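Local coordinates for protein 5-carboxymethyl-2-hydroxymuconate semialdehyde dehydrogenase (Thermus thermophilus, PDB 2D4E) that probably oxidises 5-carboxymethyl-2-hydroxymuconate semialdehyde to the corresponding acid with NAD as cofactor, as a member of the aldehyde dehydrogenase family, at residues V125-A139 and L176-F189. Residues are numbered along the deposited sequence; the frame is centred on the assembly and turned at random. Where two conformers were deposited one is given.
Sequences VARAAENFAFYAEYA and LMLSTWRIAPALAF
Asn131 and Tyr135 of helix 125-136 each enter helix 176-188 as knobs into holes, the first among Met177, Thr180, Trp181 and Ala184, the second among Trp181, Ala184, Pro185 and Ala188. The two segment axes run parallel (2°) at 8.5 Å, a tight helix pair in the NAD-binding part of the aldehyde dehydrogenase fold. Asn131 supplies the polar centre: ND2 donates to Thr180 OG1 at 2.9 Å, with the acceptor nearly in the amide plane and an N-H...O angle of 162°. A weak second bond runs from ND2 to Met177 SD, while OD1 meets the edge of the Trp181 indole at CE3. Tyr135 lies flat on Pro185, whose CB stands 3.7 Å from the ring centroid, 10° off the normal, a CH-pi contact; Phe134 covers the opposite face. Ala184 CB stands over one face of the Phe132 ring, displaced toward its rim, 4.0 Å from the centroid, and Phe132 turns its CE1 edge to Thr180 CG2.

The second shell fixes the amide. Arg127 NH1 donates to Asn131 OD1 at 3.0 Å from above the carbonyl plane, and also bridges to Glu130 OE1; Met177 SD sits over the guanidinium face. Thr180 OG1, placed between its backbone N and carbonyl carbon, where it can reach the preceding turn, donates a hydrogen bond to Leu176 O at 2.8 Å. Were Asn131 replaced by an alanine, Thr180 OG1 and Arg127 NH1 would probably lose their amide partner and a gap would open beside Trp181. Farther out, helix 85-101 packs on Phe132 through Leu92 and Ile99, and Leu178 touches NAD on the cofactor side. A water accepts from Tyr135 OH and donates to Trp181 O at 2.9 Å, its oxygen poised over the indole face.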
loop_
_atom_site.group_PDB
_atom_site.type_symbol
_atom_site.label_atom_id
_atom_site.label_comp_id
_atom_site.label_asym_id
_atom_site.label_seq_id
_atom_site.Cartn_x
_atom_site.Cartn_y
_atom_site.Cartn_z
ATOM N N VAL C 125 -9.765 -13.782 27.770
ATOM C CA VAL C 125 -10.300 -12.485 28.165
ATOM C C VAL C 125 -9.255 -11.438 27.804
ATOM O O VAL C 125 -9.585 -10.348 27.347
ATOM C CB VAL C 125 -10.584 -12.407 29.678
ATOM C CG1 VAL C 125 -10.936 -10.976 30.068
ATOM C CG2 VAL C 125 -11.730 -13.340 30.038
ATOM N N ALA C 126 -7.988 -11.773 28.013
ATOM C CA ALA C 126 -6.915 -10.851 27.672
ATOM C C ALA C 126 -6.921 -10.594 26.156
ATOM O O ALA C 126 -6.721 -9.464 25.711
ATOM C CB ALA C 126 -5.569 -11.424 28.119
ATOM N N ARG C 127 -7.153 -11.640 25.365
ATOM C CA ARG C 127 -7.199 -11.485 23.910
ATOM C C ARG C 127 -8.390 -10.617 23.516
ATOM O O ARG C 127 -8.314 -9.841 22.569
ATOM C CB ARG C 127 -7.311 -12.849 23.216
ATOM C CG ARG C 127 -5.988 -13.590 23.060
ATOM C CD ARG C 127 -5.097 -12.962 21.971
ATOM N NE ARG C 127 -5.667 -13.067 20.620
ATOM C CZ ARG C 127 -6.435 -12.143 20.039
ATOM N NH1 ARG C 127 -6.735 -11.015 20.673
ATOM N NH2 ARG C 127 -6.923 -12.358 18.824
ATOM N N ALA C 128 -9.494 -10.765 24.241
ATOM C CA ALA C 128 -10.696 -9.984 23.972
ATOM C C ALA C 128 -10.397 -8.508 24.211
ATOM O O ALA C 128 -10.783 -7.647 23.418
ATOM C CB ALA C 128 -11.826 -10.438 24.876
ATOM N N ALA C 129 -9.714 -8.217 25.313
ATOM C CA ALA C 129 -9.357 -6.841 25.623
ATOM C C ALA C 129 -8.434 -6.340 24.507
ATOM O O ALA C 129 -8.587 -5.217 24.016
ATOM C CB ALA C 129 -8.652 -6.774 26.973
ATOM N N GLU C 130 -7.487 -7.186 24.107
ATOM C CA GLU C 130 -6.548 -6.841 23.040
ATOM C C GLU C 130 -7.258 -6.543 21.720
ATOM O O GLU C 130 -6.787 -5.722 20.930
ATOM C CB GLU C 130 -5.535 -7.971 22.824
ATOM C CG GLU C 130 -4.606 -7.752 21.627
ATOM C CD GLU C 130 -3.521 -8.820 21.505
ATOM O OE1 GLU C 130 -3.852 -10.028 21.571
ATOM O OE2 GLU C 130 -2.338 -8.450 21.334
ATOM N N ASN C 131 -8.378 -7.217 21.474
ATOM C CA ASN C 131 -9.131 -6.984 20.249
ATOM C C ASN C 131 -9.537 -5.509 20.180
ATOM O O ASN C 131 -9.421 -4.876 19.131
ATOM C CB ASN C 131 -10.382 -7.876 20.189
ATOM C CG ASN C 131 -10.061 -9.317 19.815
ATOM O OD1 ASN C 131 -9.013 -9.603 19.230
ATOM N ND2 ASN C 131 -10.976 -10.231 20.133
ATOM N N PHE C 132 -10.001 -4.964 21.299
ATOM C CA PHE C 132 -10.405 -3.559 21.337
ATOM C C PHE C 132 -9.210 -2.608 21.324
ATOM O O PHE C 132 -9.229 -1.589 20.636
ATOM C CB PHE C 132 -11.281 -3.279 22.564
ATOM C CG PHE C 132 -12.681 -3.804 22.436
ATOM C CD1 PHE C 132 -13.020 -5.059 22.930
ATOM C CD2 PHE C 132 -13.655 -3.055 21.776
ATOM C CE1 PHE C 132 -14.310 -5.567 22.766
ATOM C CE2 PHE C 132 -14.944 -3.550 21.606
ATOM C CZ PHE C 132 -15.272 -4.812 22.103
ATOM N N ALA C 133 -8.171 -2.941 22.080
ATOM C CA ALA C 133 -6.985 -2.098 22.124
ATOM C C ALA C 133 -6.344 -2.036 20.741
ATOM O O ALA C 133 -5.821 -0.994 20.325
ATOM C CB ALA C 133 -5.987 -2.646 23.141
ATOM N N PHE C 134 -6.398 -3.165 20.036
ATOM C CA PHE C 134 -5.832 -3.289 18.698
ATOM C C PHE C 134 -6.557 -2.411 17.677
ATOM O O PHE C 134 -5.953 -1.534 17.060
ATOM C CB PHE C 134 -5.893 -4.752 18.255
ATOM C CG PHE C 134 -5.377 -4.996 16.865
ATOM C CD1 PHE C 134 -4.028 -4.821 16.565
ATOM C CD2 PHE C 134 -6.239 -5.416 15.857
ATOM C CE1 PHE C 134 -3.541 -5.066 15.281
ATOM C CE2 PHE C 134 -5.763 -5.662 14.567
ATOM C CZ PHE C 134 -4.408 -5.487 14.280
ATOM N N TYR C 135 -7.852 -2.641 17.497
ATOM C CA TYR C 135 -8.608 -1.864 16.526
ATOM C C TYR C 135 -8.784 -0.398 16.892
ATOM O O TYR C 135 -9.102 0.425 16.037
ATOM C CB TYR C 135 -9.963 -2.519 16.263
ATOM C CG TYR C 135 -9.839 -3.729 15.369
ATOM C CD1 TYR C 135 -9.939 -5.024 15.886
ATOM C CD2 TYR C 135 -9.587 -3.578 14.006
ATOM C CE1 TYR C 135 -9.794 -6.142 15.059
ATOM C CE2 TYR C 135 -9.438 -4.685 13.170
ATOM C CZ TYR C 135 -9.545 -5.962 13.702
ATOM O OH TYR C 135 -9.434 -7.050 12.870
ATOM N N ALA C 136 -8.562 -0.070 18.161
ATOM C CA ALA C 136 -8.679 1.311 18.604
ATOM C C ALA C 136 -7.698 2.158 17.796
ATOM O O ALA C 136 -7.969 3.321 17.487
ATOM C CB ALA C 136 -8.362 1.417 20.099
ATOM N N GLU C 137 -6.565 1.557 17.445
ATOM C CA GLU C 137 -5.527 2.251 16.683
ATOM C C GLU C 137 -5.786 2.339 15.172
ATOM O O GLU C 137 -5.040 3.016 14.462
ATOM C CB GLU C 137 -4.164 1.587 16.922
ATOM C CG GLU C 137 -3.708 1.559 18.381
ATOM C CD GLU C 137 -3.626 2.944 19.023
ATOM O OE1 GLU C 137 -3.094 3.877 18.380
ATOM O OE2 GLU C 137 -4.080 3.095 20.184
ATOM N N TYR C 138 -6.817 1.655 14.678
ATOM C CA TYR C 138 -7.139 1.704 13.247
ATOM C C TYR C 138 -8.289 2.678 12.953
ATOM O O TYR C 138 -8.497 3.079 11.806
ATOM C CB TYR C 138 -7.508 0.311 12.718
ATOM C CG TYR C 138 -6.331 -0.630 12.580
ATOM C CD1 TYR C 138 -5.744 -1.212 13.698
ATOM C CD2 TYR C 138 -5.779 -0.903 11.330
ATOM C CE1 TYR C 138 -4.629 -2.046 13.579
ATOM C CE2 TYR C 138 -4.667 -1.731 11.197
ATOM C CZ TYR C 138 -4.096 -2.298 12.327
ATOM O OH TYR C 138 -2.993 -3.110 12.207
ATOM N N ALA C 139 -9.029 3.055 13.994
ATOM C CA ALA C 139 -10.157 3.967 13.845
ATOM C C ALA C 139 -9.794 5.256 13.097
ATOM O O ALA C 139 -10.517 5.686 12.194
ATOM C CB ALA C 139 -10.742 4.305 15.226
ATOM N N LEU C 176 -16.746 -14.654 24.345
ATOM C CA LEU C 176 -16.103 -13.347 24.449
ATOM C C LEU C 176 -15.102 -13.052 23.337
ATOM O O LEU C 176 -15.182 -12.014 22.682
ATOM C CB LEU C 176 -15.404 -13.198 25.803
ATOM C CG LEU C 176 -14.884 -11.785 26.073
ATOM C CD1 LEU C 176 -16.064 -10.827 26.223
ATOM C CD2 LEU C 176 -14.033 -11.777 27.329
ATOM N N MET C 177 -14.155 -13.962 23.130
ATOM C CA MET C 177 -13.126 -13.771 22.108
ATOM C C MET C 177 -13.674 -13.646 20.691
ATOM O O MET C 177 -13.287 -12.750 19.945
ATOM C CB MET C 177 -12.110 -14.917 22.166
ATOM C CG MET C 177 -11.082 -14.936 21.045
ATOM S SD MET C 177 -10.074 -13.455 20.968
ATOM C CE MET C 177 -10.113 -13.121 19.203
ATOM N N LEU C 178 -14.582 -14.539 20.322
ATOM C CA LEU C 178 -15.138 -14.518 18.980
ATOM C C LEU C 178 -16.139 -13.400 18.699
ATOM O O LEU C 178 -16.309 -13.006 17.550
ATOM C CB LEU C 178 -15.752 -15.879 18.664
ATOM C CG LEU C 178 -14.732 -17.020 18.783
ATOM C CD1 LEU C 178 -15.399 -18.327 18.428
ATOM C CD2 LEU C 178 -13.541 -16.759 17.872
ATOM N N SER C 179 -16.800 -12.880 19.727
ATOM C CA SER C 179 -17.753 -11.801 19.494
ATOM C C SER C 179 -17.009 -10.471 19.433
ATOM O O SER C 179 -17.287 -9.647 18.567
ATOM C CB SER C 179 -18.834 -11.760 20.585
ATOM O OG SER C 179 -18.296 -11.408 21.850
ATOM N N THR C 180 -16.054 -10.273 20.338
ATOM C CA THR C 180 -15.275 -9.034 20.354
ATOM C C THR C 180 -14.398 -8.927 19.112
ATOM O O THR C 180 -14.021 -7.825 18.709
ATOM C CB THR C 180 -14.381 -8.921 21.613
ATOM O OG1 THR C 180 -13.456 -10.016 21.656
ATOM C CG2 THR C 180 -15.242 -8.921 22.870
ATOM N N TRP C 181 -14.087 -10.073 18.509
ATOM C CA TRP C 181 -13.281 -10.124 17.289
ATOM C C TRP C 181 -13.990 -9.351 16.163
ATOM O O TRP C 181 -13.341 -8.791 15.278
ATOM C CB TRP C 181 -13.087 -11.586 16.858
ATOM C CG TRP C 181 -12.281 -11.795 15.591
ATOM C CD1 TRP C 181 -12.661 -12.514 14.488
ATOM C CD2 TRP C 181 -10.959 -11.312 15.316
ATOM N NE1 TRP C 181 -11.659 -12.506 13.553
ATOM C CE2 TRP C 181 -10.603 -11.776 14.031
ATOM C CE3 TRP C 181 -10.039 -10.528 16.033
ATOM C CZ2 TRP C 181 -9.366 -11.487 13.443
ATOM C CZ3 TRP C 181 -8.806 -10.239 15.446
ATOM C CH2 TRP C 181 -8.482 -10.717 14.165
ATOM N N ARG C 182 -15.318 -9.320 16.207
ATOM C CA ARG C 182 -16.108 -8.631 15.184
ATOM C C ARG C 182 -16.626 -7.271 15.659
ATOM O O ARG C 182 -16.699 -6.307 14.885
ATOM C CB ARG C 182 -17.299 -9.498 14.781
ATOM C CG ARG C 182 -16.939 -10.944 14.462
ATOM C CD ARG C 182 -16.142 -11.078 13.170
ATOM N NE ARG C 182 -16.355 -12.408 12.600
ATOM C CZ ARG C 182 -16.401 -12.671 11.297
ATOM N NH1 ARG C 182 -16.226 -11.696 10.413
ATOM N NH2 ARG C 182 -16.619 -13.912 10.882
ATOM N N ILE C 183 -16.994 -7.207 16.935
ATOM C CA ILE C 183 -17.509 -5.985 17.527
ATOM C C ILE C 183 -16.489 -4.854 17.504
ATOM O O ILE C 183 -16.810 -3.723 17.146
ATOM C CB ILE C 183 -17.939 -6.226 18.988
ATOM C CG1 ILE C 183 -19.063 -7.271 19.032
ATOM C CG2 ILE C 183 -18.373 -4.907 19.626
ATOM C CD1 ILE C 183 -19.353 -7.798 20.432
ATOM N N ALA C 184 -15.258 -5.164 17.890
ATOM C CA ALA C 184 -14.199 -4.167 17.929
ATOM C C ALA C 184 -13.987 -3.478 16.575
ATOM O O ALA C 184 -14.010 -2.252 16.490
ATOM C CB ALA C 184 -12.899 -4.810 18.420
ATOM N N PRO C 185 -13.774 -4.252 15.498
ATOM C CA PRO C 185 -13.584 -3.551 14.226
ATOM C C PRO C 185 -14.845 -2.813 13.773
ATOM O O PRO C 185 -14.767 -1.697 13.265
ATOM C CB PRO C 185 -13.159 -4.670 13.263
ATOM C CG PRO C 185 -13.747 -5.918 13.872
ATOM C CD PRO C 185 -13.527 -5.698 15.351
ATOM N N ALA C 186 -16.006 -3.432 13.969
ATOM C CA ALA C 186 -17.267 -2.812 13.576
ATOM C C ALA C 186 -17.394 -1.423 14.189
ATOM O O ALA C 186 -17.684 -0.451 13.488
ATOM C CB ALA C 186 -18.441 -3.684 14.005
ATOM N N LEU C 187 -17.160 -1.331 15.497
ATOM C CA LEU C 187 -17.256 -0.056 16.200
ATOM C C LEU C 187 -16.151 0.918 15.819
ATOM O O LEU C 187 -16.404 2.116 15.625
ATOM C CB LEU C 187 -17.226 -0.277 17.713
ATOM C CG LEU C 187 -18.436 -0.979 18.329
ATOM C CD1 LEU C 187 -18.190 -1.170 19.815
ATOM C CD2 LEU C 187 -19.698 -0.149 18.087
ATOM N N ALA C 188 -14.924 0.416 15.723
ATOM C CA ALA C 188 -13.799 1.275 15.370
ATOM C C ALA C 188 -14.016 1.928 14.011
ATOM O O ALA C 188 -13.652 3.086 13.795
ATOM C CB ALA C 188 -12.509 0.469 15.347
ATOM N N PHE C 189 -14.624 1.183 13.097
ATOM C CA PHE C 189 -14.851 1.684 11.753
ATOM C C PHE C 189 -16.127 2.502 11.568
ATOM O O PHE C 189 -16.511 2.832 10.445
ATOM C CB PHE C 189 -14.766 0.507 10.781
ATOM C CG PHE C 189 -13.422 -0.183 10.806
ATOM C CD1 PHE C 189 -13.301 -1.532 10.501
ATOM C CD2 PHE C 189 -12.276 0.525 11.164
ATOM C CE1 PHE C 189 -12.064 -2.167 10.553
ATOM C CE2 PHE C 189 -11.034 -0.102 11.220
ATOM C CZ PHE C 189 -10.929 -1.449 10.914
HETATM O O HOH W 1 -11.176 -8.782 13.334
#